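Local coordinates for beta-lactamase (Sphaerobacter thermophilus, PDB 4EWF), which probably hydrolyses beta-lactams to substituted beta-amino acids, as a member of the class-A beta-lactamase family, at residues 128-133 with 142-147. Numbering follows the deposited sequence. Where two conformers were deposited one is given.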
loop_
_atom_site.group_PDB
_atom_site.type_symbol
_atom_site.label_atom_id
_atom_site.label_comp_id
_atom_site.label_asym_id
_atom_site.label_seq_id
_atom_site.Cartn_x
_atom_site.Cartn_y
_atom_site.Cartn_z
ATOM N N ASP A 128 16.444 -0.367 -9.905
ATOM C CA ASP A 128 16.140 -1.184 -11.073
ATOM C C ASP A 128 15.404 -2.452 -10.693
ATOM O O ASP A 128 14.475 -2.873 -11.396
ATOM C CB ASP A 128 17.417 -1.511 -11.847
ATOM C CG ASP A 128 17.890 -0.344 -12.693
ATOM O OD1 ASP A 128 18.720 0.453 -12.204
ATOM O OD2 ASP A 128 17.425 -0.223 -13.847
ATOM N N ALA A 129 15.817 -3.056 -9.581
ATOM C CA ALA A 129 15.180 -4.285 -9.114
ATOM C C ALA A 129 13.716 -4.041 -8.741
ATOM O O ALA A 129 12.865 -4.897 -8.959
ATOM C CB ALA A 129 15.953 -4.887 -7.941
ATOM N N VAL A 130 13.410 -2.870 -8.195
ATOM C CA VAL A 130 12.023 -2.572 -7.839
ATOM C C VAL A 130 11.193 -2.329 -9.114
ATOM O O VAL A 130 10.093 -2.858 -9.272
ATOM C CB VAL A 130 11.929 -1.364 -6.892
ATOM C CG1 VAL A 130 10.478 -1.089 -6.510
ATOM C CG2 VAL A 130 12.771 -1.613 -5.633
ATOM N N ASN A 131 11.745 -1.567 -10.045
ATOM C CA ASN A 131 11.068 -1.353 -11.323
ATOM C C ASN A 131 10.928 -2.631 -12.156
ATOM O O ASN A 131 9.932 -2.808 -12.867
ATOM C CB ASN A 131 11.728 -0.210 -12.096
ATOM C CG ASN A 131 11.443 1.156 -11.447
ATOM O OD1 ASN A 131 10.292 1.534 -11.274
ATOM N ND2 ASN A 131 12.490 1.865 -11.053
ATOM N N ASP A 132 11.899 -3.535 -12.039
ATOM C CA ASP A 132 11.758 -4.857 -12.642
ATOM C C ASP A 132 10.548 -5.585 -12.051
ATOM O O ASP A 132 9.786 -6.225 -12.778
ATOM C CB ASP A 132 13.033 -5.694 -12.471
ATOM C CG ASP A 132 14.196 -5.176 -13.319
ATOM O OD1 ASP A 132 13.942 -4.411 -14.274
ATOM O OD2 ASP A 132 15.364 -5.540 -13.038
ATOM N N VAL A 133 10.351 -5.485 -10.739
ATOM C CA VAL A 133 9.176 -6.110 -10.119
ATOM C C VAL A 133 7.897 -5.522 -10.697
ATOM O O VAL A 133 6.964 -6.238 -11.104
ATOM C CB VAL A 133 9.145 -5.901 -8.597
ATOM C CG1 VAL A 133 7.737 -6.140 -8.050
ATOM C CG2 VAL A 133 10.164 -6.808 -7.912
ATOM N N SER A 142 3.273 2.657 -13.205
ATOM C CA SER A 142 3.814 2.913 -11.881
ATOM C C SER A 142 5.342 2.826 -11.882
ATOM O O SER A 142 5.930 2.203 -12.763
ATOM C CB SER A 142 3.243 1.907 -10.882
ATOM O OG SER A 142 1.828 2.015 -10.826
ATOM N N ASN A 143 5.984 3.412 -10.872
ATOM C CA ASN A 143 7.446 3.393 -10.842
ATOM C C ASN A 143 7.976 3.759 -9.460
ATOM O O ASN A 143 7.263 4.359 -8.645
ATOM C CB ASN A 143 7.996 4.394 -11.866
ATOM C CG ASN A 143 7.703 5.850 -11.469
ATOM O OD1 ASN A 143 6.549 6.280 -11.466
ATOM N ND2 ASN A 143 8.751 6.601 -11.102
ATOM N N LEU A 144 9.228 3.388 -9.211
ATOM C CA LEU A 144 9.991 3.935 -8.099
ATOM C C LEU A 144 11.234 4.601 -8.686
ATOM O O LEU A 144 12.088 3.937 -9.272
ATOM C CB LEU A 144 10.402 2.829 -7.120
ATOM C CG LEU A 144 11.344 3.311 -6.013
ATOM C CD1 LEU A 144 10.601 4.272 -5.112
ATOM C CD2 LEU A 144 11.885 2.141 -5.210
ATOM N N SER A 145 11.327 5.919 -8.554
ATOM C CA SER A 145 12.429 6.661 -9.149
ATOM C C SER A 145 13.032 7.629 -8.141
ATOM O O SER A 145 14.044 8.258 -8.410
ATOM C CB SER A 145 11.953 7.416 -10.400
ATOM O OG SER A 145 11.510 6.499 -11.402
ATOM N N ARG A 146 12.415 7.723 -6.962
ATOM C CA ARG A 146 12.780 8.733 -5.960
ATOM C C ARG A 146 12.765 8.146 -4.538
ATOM O O ARG A 146 11.756 7.562 -4.119
ATOM C CB ARG A 146 11.801 9.912 -6.074
ATOM C CG ARG A 146 11.896 11.015 -5.017
ATOM C CD ARG A 146 10.812 12.070 -5.287
ATOM N NE ARG A 146 10.445 12.872 -4.118
ATOM C CZ ARG A 146 10.926 14.082 -3.867
ATOM N NH1 ARG A 146 11.803 14.630 -4.698
ATOM N NH2 ARG A 146 10.534 14.744 -2.786
ATOM N N LYS A 147 13.874 8.289 -3.802
ATOM C CA LYS A 147 13.933 7.832 -2.413
ATOM C C LYS A 147 12.935 8.621 -1.583
ATOM O O LYS A 147 12.395 9.640 -2.037
ATOM C CB LYS A 147 15.340 8.048 -1.830
ATOM C CG LYS A 147 16.352 6.949 -2.164
ATOM C CD LYS A 147 17.660 7.179 -1.410
ATOM C CE LYS A 147 18.610 5.993 -1.497
ATOM N NZ LYS A 147 19.967 6.356 -0.947
HETATM O O HOH W 1 8.542 1.240 -13.308
#
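Asn131, on helix 127-136, pairs its side-chain amide with the backbone of Leu144 in the loop segment 142-147, within the helical part of a class-A beta-lactamase fold. The two hydrogen bonds use both ends of the amide: Leu144 N donates to Asn131 OD1 (3.0 Å, 168° at the hydrogen), and Asn131 ND2 donates to Leu144 O (2.8 Å). Because one end accepts and the other donates, the pair tells OD1 from ND2 and sets which way round the amide sits, much as a strand partner would bond both backbone groups of one residue; Leu144 O lies near the amide plane. With CG turned beside its own backbone N (chi1 -71°), Asn131 extends from the helix flank to the loop.

Apolar packing lies alongside. Val130 CG1 and CG2 both touch Leu144 CD2, the closer being CG1 at 3.8 Å; Leu144 also meets Ile122, so the loop packs on helices 115-125 and 127-136, while Val130 also reaches Leu58 of helix 55-67.

Within the loop, Asn143 ND2 bonds to Ser145 OG (2.8 Å), and Asn143 OD1 accepts from Trp161 N. One water extends the polar link by donating to both Asn131 OD1 (2.7 Å) and Ser142 O (2.8 Å), which gives OD1 a second donor in addition to Leu144 N.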